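Local coordinates for fructose transport system repressor FruR (Pseudomonas putida, PDB 3O74), which probably binds specific DNA sites to repress or activate transcription, with fructose 1-phosphate as its preferred effector, at residues B[95-100]-B[252-257]; B[110-115]-B[183-188]; B[226-231]-B[263-268]. All blocks are in the same frame, centred on the assembly; numbering follows the deposited sequence.

Contact 1. Residues B[95-100]-B[252-257]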
loop_
_atom_site.group_PDB
_atom_site.type_symbol
_atom_site.label_atom_id
_atom_site.label_comp_id
_atom_site.label_asym_id
_atom_site.label_seq_id
_atom_site.Cartn_x
_atom_site.Cartn_y
_atom_site.Cartn_z
ATOM N N ALA B 95 18.444 -12.532 21.578
ATOM C CA ALA B 95 18.681 -12.859 22.978
ATOM C C ALA B 95 17.657 -12.222 23.916
ATOM O O ALA B 95 17.590 -12.575 25.095
ATOM C CB ALA B 95 20.098 -12.460 23.386
ATOM N N HIS B 96 16.857 -11.290 23.403
ATOM C CA HIS B 96 15.952 -10.541 24.277
ATOM C C HIS B 96 14.535 -10.332 23.733
ATOM O O HIS B 96 13.600 -10.097 24.502
ATOM C CB HIS B 96 16.575 -9.189 24.643
ATOM C CG HIS B 96 17.834 -9.303 25.433
ATOM N ND1 HIS B 96 17.847 -9.598 26.788
ATOM C CD2 HIS B 96 19.137 -9.172 25.081
ATOM C CE1 HIS B 96 19.087 -9.638 27.220
ATOM N NE2 HIS B 96 19.895 -9.383 26.198
ATOM N N PHE B 97 14.376 -10.418 22.416
ATOM C CA PHE B 97 13.091 -10.126 21.788
ATOM C C PHE B 97 12.558 -11.281 20.952
ATOM O O PHE B 97 13.315 -12.063 20.386
ATOM C CB PHE B 97 13.198 -8.878 20.903
ATOM C CG PHE B 97 13.610 -7.641 21.642
ATOM C CD1 PHE B 97 14.934 -7.232 21.657
ATOM C CD2 PHE B 97 12.671 -6.878 22.318
ATOM C CE1 PHE B 97 15.317 -6.089 22.340
ATOM C CE2 PHE B 97 13.046 -5.737 23.004
ATOM C CZ PHE B 97 14.371 -5.342 23.016
ATOM N N CYS B 98 11.236 -11.375 20.886
ATOM C CA CYS B 98 10.565 -12.272 19.961
ATOM C C CYS B 98 10.436 -11.581 18.603
ATOM O O CYS B 98 9.950 -10.451 18.524
ATOM C CB CYS B 98 9.179 -12.612 20.515
ATOM S SG CYS B 98 8.163 -13.625 19.452
ATOM N N SER B 99 10.873 -12.249 17.537
ATOM C CA SER B 99 10.749 -11.686 16.189
ATOM C C SER B 99 10.066 -12.664 15.248
ATOM O O SER B 99 10.316 -13.867 15.293
ATOM C CB SER B 99 12.123 -11.306 15.617
ATOM O OG SER B 99 12.817 -10.416 16.476
ATOM N N VAL B 100 9.193 -12.147 14.393
ATOM C CA VAL B 100 8.616 -12.965 13.336
ATOM C C VAL B 100 9.054 -12.408 11.988
ATOM O O VAL B 100 8.759 -11.261 11.659
ATOM C CB VAL B 100 7.074 -13.006 13.409
ATOM C CG1 VAL B 100 6.513 -13.971 12.371
ATOM C CG2 VAL B 100 6.619 -13.402 14.801
ATOM N N LYS B 252 1.267 -14.063 29.955
ATOM C CA LYS B 252 2.555 -13.593 30.450
ATOM C C LYS B 252 3.707 -14.477 29.964
ATOM O O LYS B 252 4.773 -14.521 30.581
ATOM C CB LYS B 252 2.539 -13.486 31.977
ATOM C CG LYS B 252 1.663 -12.356 32.501
ATOM C CD LYS B 252 0.928 -12.761 33.765
ATOM C CE LYS B 252 -0.161 -13.783 33.466
ATOM N NZ LYS B 252 -0.790 -14.311 34.710
ATOM N N ARG B 253 3.470 -15.184 28.861
ATOM C CA ARG B 253 4.509 -15.954 28.186
ATOM C C ARG B 253 5.246 -15.085 27.174
ATOM O O ARG B 253 4.624 -14.469 26.308
ATOM C CB ARG B 253 3.900 -17.150 27.454
ATOM C CG ARG B 253 3.550 -18.331 28.335
ATOM C CD ARG B 253 2.887 -19.433 27.516
ATOM N NE ARG B 253 3.474 -19.553 26.182
ATOM C CZ ARG B 253 2.785 -19.440 25.051
ATOM N NH1 ARG B 253 1.480 -19.211 25.089
ATOM N NH2 ARG B 253 3.399 -19.562 23.880
ATOM N N TYR B 254 6.570 -15.057 27.269
ATOM C CA TYR B 254 7.392 -14.337 26.302
ATOM C C TYR B 254 8.780 -14.962 26.248
ATOM O O TYR B 254 9.555 -14.849 27.198
ATOM C CB TYR B 254 7.495 -12.859 26.686
ATOM C CG TYR B 254 8.170 -11.992 25.648
ATOM C CD1 TYR B 254 9.550 -11.879 25.605
ATOM C CD2 TYR B 254 7.424 -11.270 24.721
ATOM C CE1 TYR B 254 10.176 -11.084 24.661
ATOM C CE2 TYR B 254 8.040 -10.472 23.771
ATOM C CZ TYR B 254 9.416 -10.380 23.749
ATOM O OH TYR B 254 10.037 -9.590 22.811
ATOM N N GLU B 255 9.088 -15.627 25.139
ATOM C CA GLU B 255 10.408 -16.222 24.958
ATOM C C GLU B 255 11.140 -15.552 23.801
ATOM O O GLU B 255 10.642 -15.531 22.677
ATOM C CB GLU B 255 10.297 -17.729 24.706
ATOM C CG GLU B 255 11.638 -18.408 24.432
ATOM C CD GLU B 255 11.506 -19.895 24.152
ATOM O OE1 GLU B 255 10.476 -20.488 24.532
ATOM O OE2 GLU B 255 12.439 -20.473 23.555
ATOM N N PRO B 256 12.330 -14.998 24.075
ATOM C CA PRO B 256 13.115 -14.375 23.007
ATOM C C PRO B 256 13.438 -15.399 21.929
ATOM O O PRO B 256 13.623 -16.579 22.235
ATOM C CB PRO B 256 14.402 -13.942 23.718
ATOM C CG PRO B 256 14.050 -13.886 25.170
ATOM C CD PRO B 256 13.018 -14.949 25.377
ATOM N N GLY B 257 13.497 -14.958 20.679
ATOM C CA GLY B 257 13.831 -15.856 19.592
ATOM C C GLY B 257 13.223 -15.428 18.274
ATOM O O GLY B 257 12.239 -14.693 18.239
#
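Cys98 and Gly257 pair as the first parallel beta bridge between strands 98-102 and 257-266. Two backbone bonds make it: Gly257 N donates to Phe97 O at 2.9 Å, and Ser99 N donates to Gly257 O, also at 2.9 Å. Weaker CA-H...O contacts flank them, from Pro256 CA to Phe97 O and from Cys98 CA to Gly257 O.

The third hydrogen bond uses a side chain. With CG anti to the backbone N (chi1 -172°), the Tyr254 ring extends to Cys98, whose N donates to Tyr254 OH at 2.9 Å in a nearly straight bond (166°). The same hydroxyl bonds to Val85 O of the adjoining strand 85-88.

Van der Waals contacts complete the contact. Cys98 CB lies 3.9 Å from Tyr254 CZ, while His96 O meets the edge of the ring, 3.6 Å from Tyr254 CE1. Pro256 CB packs on the His96 backbone, 3.6 Å from His96 C.

Strand 98-102 is thus bonded along both edges: Gly257 uses Phe97 O and Ser99 N on one, while on the other Tyr254 OH is inserted between Cys98 N and Val85 O, a side-chain hydroxyl linking two neighbouring strands.

Contact 2. Residues B[110-115]-B[183-188]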
loop_
_atom_site.group_PDB
_atom_site.type_symbol
_atom_site.label_atom_id
_atom_site.label_comp_id
_atom_site.label_asym_id
_atom_site.label_seq_id
_atom_site.Cartn_x
_atom_site.Cartn_y
_atom_site.Cartn_z
ATOM N N GLN B 110 17.989 -19.120 -3.403
ATOM C CA GLN B 110 17.193 -19.724 -4.462
ATOM C C GLN B 110 16.931 -18.734 -5.591
ATOM O O GLN B 110 16.965 -19.096 -6.768
ATOM C CB GLN B 110 15.853 -20.212 -3.917
ATOM C CG GLN B 110 15.928 -21.407 -2.993
ATOM C CD GLN B 110 14.565 -22.032 -2.772
ATOM O OE1 GLN B 110 13.838 -22.308 -3.728
ATOM N NE2 GLN B 110 14.210 -22.254 -1.513
ATOM N N LEU B 111 16.656 -17.487 -5.224
ATOM C CA LEU B 111 16.360 -16.449 -6.202
ATOM C C LEU B 111 17.540 -16.261 -7.155
ATOM O O LEU B 111 17.370 -16.275 -8.373
ATOM C CB LEU B 111 16.013 -15.134 -5.497
ATOM C CG LEU B 111 15.398 -14.008 -6.328
ATOM C CD1 LEU B 111 14.174 -14.497 -7.093
ATOM C CD2 LEU B 111 15.035 -12.835 -5.432
ATOM N N ALA B 112 18.736 -16.105 -6.595
ATOM C CA ALA B 112 19.934 -15.911 -7.400
ATOM C C ALA B 112 20.246 -17.150 -8.235
ATOM O O ALA B 112 20.596 -17.049 -9.412
ATOM C CB ALA B 112 21.114 -15.549 -6.516
ATOM N N ALA B 113 20.114 -18.321 -7.622
ATOM C CA ALA B 113 20.373 -19.578 -8.313
ATOM C C ALA B 113 19.450 -19.755 -9.516
ATOM O O ALA B 113 19.839 -20.341 -10.526
ATOM C CB ALA B 113 20.231 -20.746 -7.355
ATOM N N SER B 114 18.227 -19.243 -9.410
ATOM C CA SER B 114 17.265 -19.368 -10.500
ATOM C C SER B 114 17.688 -18.557 -11.726
ATOM O O SER B 114 17.319 -18.888 -12.853
ATOM C CB SER B 114 15.851 -18.982 -10.046
ATOM O OG SER B 114 15.678 -17.576 -9.990
ATOM N N LEU B 115 18.464 -17.499 -11.504
ATOM C CA LEU B 115 18.988 -16.691 -12.602
ATOM C C LEU B 115 20.270 -17.306 -13.159
ATOM O O LEU B 115 20.533 -17.244 -14.361
ATOM C CB LEU B 115 19.266 -15.259 -12.139
ATOM C CG LEU B 115 18.143 -14.529 -11.396
ATOM C CD1 LEU B 115 18.497 -13.060 -11.203
ATOM C CD2 LEU B 115 16.818 -14.674 -12.126
ATOM N N ALA B 183 22.169 -10.612 -15.450
ATOM C CA ALA B 183 21.206 -10.997 -14.425
ATOM C C ALA B 183 21.225 -10.019 -13.258
ATOM O O ALA B 183 22.263 -9.437 -12.937
ATOM C CB ALA B 183 21.486 -12.415 -13.931
ATOM N N LEU B 184 20.074 -9.848 -12.621
ATOM C CA LEU B 184 19.949 -8.881 -11.542
ATOM C C LEU B 184 18.964 -9.336 -10.476
ATOM O O LEU B 184 17.860 -9.789 -10.780
ATOM C CB LEU B 184 19.508 -7.525 -12.091
ATOM C CG LEU B 184 19.168 -6.476 -11.031
ATOM C CD1 LEU B 184 20.433 -5.988 -10.351
ATOM C CD2 LEU B 184 18.404 -5.308 -11.641
ATOM N N VAL B 185 19.376 -9.205 -9.220
ATOM C CA VAL B 185 18.489 -9.443 -8.089
ATOM C C VAL B 185 18.300 -8.147 -7.314
ATOM O O VAL B 185 19.277 -7.477 -6.978
ATOM C CB VAL B 185 19.059 -10.509 -7.138
ATOM C CG1 VAL B 185 18.219 -10.601 -5.866
ATOM C CG2 VAL B 185 19.133 -11.856 -7.833
ATOM N N THR B 186 17.046 -7.783 -7.051
ATOM C CA THR B 186 16.752 -6.668 -6.159
ATOM C C THR B 186 16.208 -7.219 -4.847
ATOM O O THR B 186 15.408 -8.157 -4.841
ATOM C CB THR B 186 15.731 -5.690 -6.769
ATOM O OG1 THR B 186 14.557 -6.413 -7.158
ATOM C CG2 THR B 186 16.311 -4.999 -7.992
ATOM N N THR B 187 16.644 -6.637 -3.737
ATOM C CA THR B 187 16.263 -7.137 -2.420
ATOM C C THR B 187 14.893 -6.628 -1.982
ATOM O O THR B 187 14.420 -6.960 -0.895
ATOM C CB THR B 187 17.299 -6.764 -1.360
ATOM O OG1 THR B 187 17.345 -5.339 -1.213
ATOM C CG2 THR B 187 18.684 -7.305 -1.759
ATOM N N SER B 188 14.260 -5.822 -2.826
ATOM C CA SER B 188 12.968 -5.240 -2.494
ATOM C C SER B 188 12.244 -4.788 -3.752
ATOM O O SER B 188 12.856 -4.228 -4.667
ATOM C CB SER B 188 13.149 -4.052 -1.550
ATOM O OG SER B 188 11.913 -3.395 -1.323
#
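Leu111 opens the contact with Val185: its CD2 methyl touches Val185 CG1 at 3.9 Å. Swung away from its own backbone N (chi1 -168°), the Leu111 chain carries CD2 to the strand, and it also packs on Phe265. One residue on, Ala112 presents little more than backbone, Ala112 CA lying 4.2 Å from Val185 CG2. The two methyls of Val185 therefore divide the helix between them, CG1 serving Leu111 and CG2 serving Ala112 and Leu115.

Helix 104-116 here runs antiparallel to strand 183-186 (164° between their directions), with the axes 8.8 Å apart. This is the helix-on-sheet layering of the Rossmann-like lobes of the LacI and periplasmic binding protein family; the helix follows strand 98-102 and covers a face of the sheet around 183-186, a strand flanked by 122-128 and 210-214.

Ser114 stays on the helix: its OG donates to Leu111 O at 2.7 Å, closing back over the preceding turn, and also bonds to Asn228 ND2. Leu115 makes the broadest approach. Its CB rests against Ala183 CB at 4.0 Å, while CD1 reaches farther along the strand to Val185 CG2 at 3.6 Å and comes within 3.4 Å of Leu184 O, so this one methyl meets both side chain and backbone. Leu115 also packs against Ile269.

Contact 3. Residues B[226-231]-B[263-268]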
loop_
_atom_site.group_PDB
_atom_site.type_symbol
_atom_site.label_atom_id
_atom_site.label_comp_id
_atom_site.label_asym_id
_atom_site.label_seq_id
_atom_site.Cartn_x
_atom_site.Cartn_y
_atom_site.Cartn_z
ATOM N N PRO B 226 9.965 -11.202 -18.004
ATOM C CA PRO B 226 9.588 -12.065 -16.880
ATOM C C PRO B 226 10.448 -11.803 -15.648
ATOM O O PRO B 226 11.665 -11.662 -15.760
ATOM C CB PRO B 226 9.851 -13.473 -17.420
ATOM C CG PRO B 226 10.910 -13.289 -18.452
ATOM C CD PRO B 226 10.652 -11.947 -19.073
ATOM N N VAL B 227 9.812 -11.746 -14.482
ATOM C CA VAL B 227 10.525 -11.498 -13.236
ATOM C C VAL B 227 10.201 -12.569 -12.192
ATOM O O VAL B 227 9.040 -12.771 -11.841
ATOM C CB VAL B 227 10.157 -10.111 -12.662
ATOM C CG1 VAL B 227 10.865 -9.872 -11.337
ATOM C CG2 VAL B 227 10.495 -9.010 -13.657
ATOM N N ASN B 228 11.226 -13.256 -11.700
ATOM C CA ASN B 228 11.047 -14.188 -10.593
ATOM C C ASN B 228 10.927 -13.434 -9.274
ATOM O O ASN B 228 11.679 -12.497 -9.018
ATOM C CB ASN B 228 12.204 -15.180 -10.529
ATOM C CG ASN B 228 12.116 -16.247 -11.605
ATOM O OD1 ASN B 228 11.158 -16.295 -12.376
ATOM N ND2 ASN B 228 13.114 -17.111 -11.653
ATOM N N ALA B 229 9.982 -13.847 -8.437
ATOM C CA ALA B 229 9.697 -13.121 -7.203
ATOM C C ALA B 229 9.553 -14.035 -5.989
ATOM O O ALA B 229 8.956 -15.105 -6.071
ATOM C CB ALA B 229 8.453 -12.262 -7.374
HETATM N N MSE B 230 10.104 -13.594 -4.860
HETATM C CA MSE B 230 9.974 -14.306 -3.593
HETATM C C MSE B 230 9.052 -13.519 -2.664
HETATM O O MSE B 230 9.479 -12.542 -2.054
HETATM C CB MSE B 230 11.343 -14.463 -2.936
HETATM C CG MSE B 230 12.210 -15.561 -3.524
HETATM SE SE MSE B 230 11.622 -17.320 -2.943
HETATM C CE MSE B 230 13.092 -18.366 -3.664
ATOM N N ALA B 231 7.795 -13.945 -2.556
ATOM C CA ALA B 231 6.795 -13.214 -1.780
ATOM C C ALA B 231 6.657 -13.715 -0.337
ATOM O O ALA B 231 6.796 -14.904 -0.069
ATOM C CB ALA B 231 5.448 -13.254 -2.487
ATOM N N ARG B 263 9.294 -17.947 2.340
ATOM C CA ARG B 263 8.693 -17.172 1.264
ATOM C C ARG B 263 8.207 -18.111 0.161
ATOM O O ARG B 263 8.731 -19.211 0.001
ATOM C CB ARG B 263 9.701 -16.172 0.696
ATOM C CG ARG B 263 10.026 -15.016 1.634
ATOM C CD ARG B 263 10.975 -14.009 0.993
ATOM N NE ARG B 263 11.192 -12.857 1.864
ATOM C CZ ARG B 263 10.573 -11.688 1.728
ATOM N NH1 ARG B 263 9.708 -11.503 0.742
ATOM N NH2 ARG B 263 10.828 -10.697 2.573
ATOM N N THR B 264 7.201 -17.683 -0.596
ATOM C CA THR B 264 6.730 -18.473 -1.728
ATOM C C THR B 264 7.433 -18.031 -3.008
ATOM O O THR B 264 7.614 -16.836 -3.248
ATOM C CB THR B 264 5.204 -18.392 -1.891
ATOM O OG1 THR B 264 4.803 -17.024 -2.025
ATOM C CG2 THR B 264 4.515 -19.000 -0.675
ATOM N N PHE B 265 7.847 -19.000 -3.818
ATOM C CA PHE B 265 8.574 -18.705 -5.046
ATOM C C PHE B 265 7.608 -18.536 -6.215
ATOM O O PHE B 265 6.849 -19.449 -6.549
ATOM C CB PHE B 265 9.585 -19.815 -5.346
ATOM C CG PHE B 265 10.727 -19.385 -6.232
ATOM C CD1 PHE B 265 11.830 -20.206 -6.408
ATOM C CD2 PHE B 265 10.700 -18.162 -6.883
ATOM C CE1 PHE B 265 12.882 -19.820 -7.219
ATOM C CE2 PHE B 265 11.752 -17.771 -7.696
ATOM C CZ PHE B 265 12.843 -18.601 -7.863
ATOM N N LYS B 266 7.627 -17.355 -6.823
ATOM C CA LYS B 266 6.831 -17.090 -8.012
ATOM C C LYS B 266 7.758 -17.026 -9.215
ATOM O O LYS B 266 8.400 -16.004 -9.457
ATOM C CB LYS B 266 6.070 -15.773 -7.878
ATOM C CG LYS B 266 5.330 -15.371 -9.146
ATOM C CD LYS B 266 4.145 -16.289 -9.416
ATOM C CE LYS B 266 3.723 -16.227 -10.877
ATOM N NZ LYS B 266 2.280 -15.895 -11.050
ATOM N N GLN B 267 7.841 -18.123 -9.959
ATOM C CA GLN B 267 8.709 -18.179 -11.130
ATOM C C GLN B 267 7.958 -17.814 -12.393
ATOM O O GLN B 267 6.932 -18.412 -12.719
ATOM C CB GLN B 267 9.352 -19.556 -11.281
ATOM C CG GLN B 267 10.580 -19.776 -10.402
ATOM C CD GLN B 267 11.279 -21.090 -10.702
ATOM O OE1 GLN B 267 10.751 -22.171 -10.425
ATOM N NE2 GLN B 267 12.472 -21.002 -11.278
ATOM N N ARG B 268 8.479 -16.820 -13.098
ATOM C CA ARG B 268 7.889 -16.378 -14.347
ATOM C C ARG B 268 8.880 -16.594 -15.482
ATOM O O ARG B 268 8.527 -16.504 -16.654
ATOM C CB ARG B 268 7.484 -14.910 -14.242
ATOM C CG ARG B 268 6.501 -14.651 -13.117
ATOM C CD ARG B 268 6.306 -13.172 -12.879
ATOM N NE ARG B 268 5.800 -12.910 -11.535
ATOM C CZ ARG B 268 4.597 -12.414 -11.279
ATOM N NH1 ARG B 268 3.783 -12.114 -12.277
ATOM N NH2 ARG B 268 4.211 -12.208 -10.030
HETATM O O HOH W 1 13.194 -19.252 -13.432
#
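Ala229 and Lys266 are joined by the shortest backbone bond of the pair, Lys266 N to Ala229 O at 2.7 Å, returned by Ala229 N to Lys266 O. Ala231 and Thr264 repeat this hydrogen-bonded pairing, and Met230 faces Phe265 at the non-hydrogen-bonded position between them. Past the end of strand 257-266, Asn228 OD1 accepts from Arg268 N at 2.8 Å and from Ile269 N. A water bridges Asn228 ND2 and, weakly, Gln267 NE2.

Arg263 NH1 reaches Met230 O at 3.0 Å in a bent bond (138°), while its NE forms a salt bridge with Asp104. Arg268 forms salt bridges with Asp221 and Asp216, Lys266 NZ shares Asp221, and Lys266 CE lies over the Arg268 guanidinium.

Packing centres on Phe265. Bent at chi2 (-76°), selenomethionine Met230 sets its CE methyl over one ring face, 3.7 Å from the centroid, a CH-pi contact; its SE, oblique at 4.4 Å from that centroid, adds a Met-aromatic one. Gln267 CG covers the opposite face, and Asn228 CB sits at the edge, 3.9 Å from Phe265 CE2.

Such antiparallel pairing with 227-231 belongs to the C-terminal lobe of the two-lobed LacI-type effector domain, which strand 257-266 enters after starting in the other lobe.

From the N terminus, segment 95-100 opens contact 1 in the first lobe, and the chain passes through strand 98-102 into helix 104-116 of the second. There contact 2 closes a loop at 183-188, wholly within the span of contact 1. Contact 3 opens at 226-231, before contact 1 closes at 252-257, and itself closes at 263-268, so these two cross. Strand 257-266 carries that crossing: it begins beside 98-102 and ends beside 227-231, so one strand, interrupted on the way, ties the two lobes together. Contacts 2 and 3 touch through helix 104-116, their centres about 10 Å apart; contact 1 lies about 31 Å from contact 2 and 30 Å from contact 3, centre to centre.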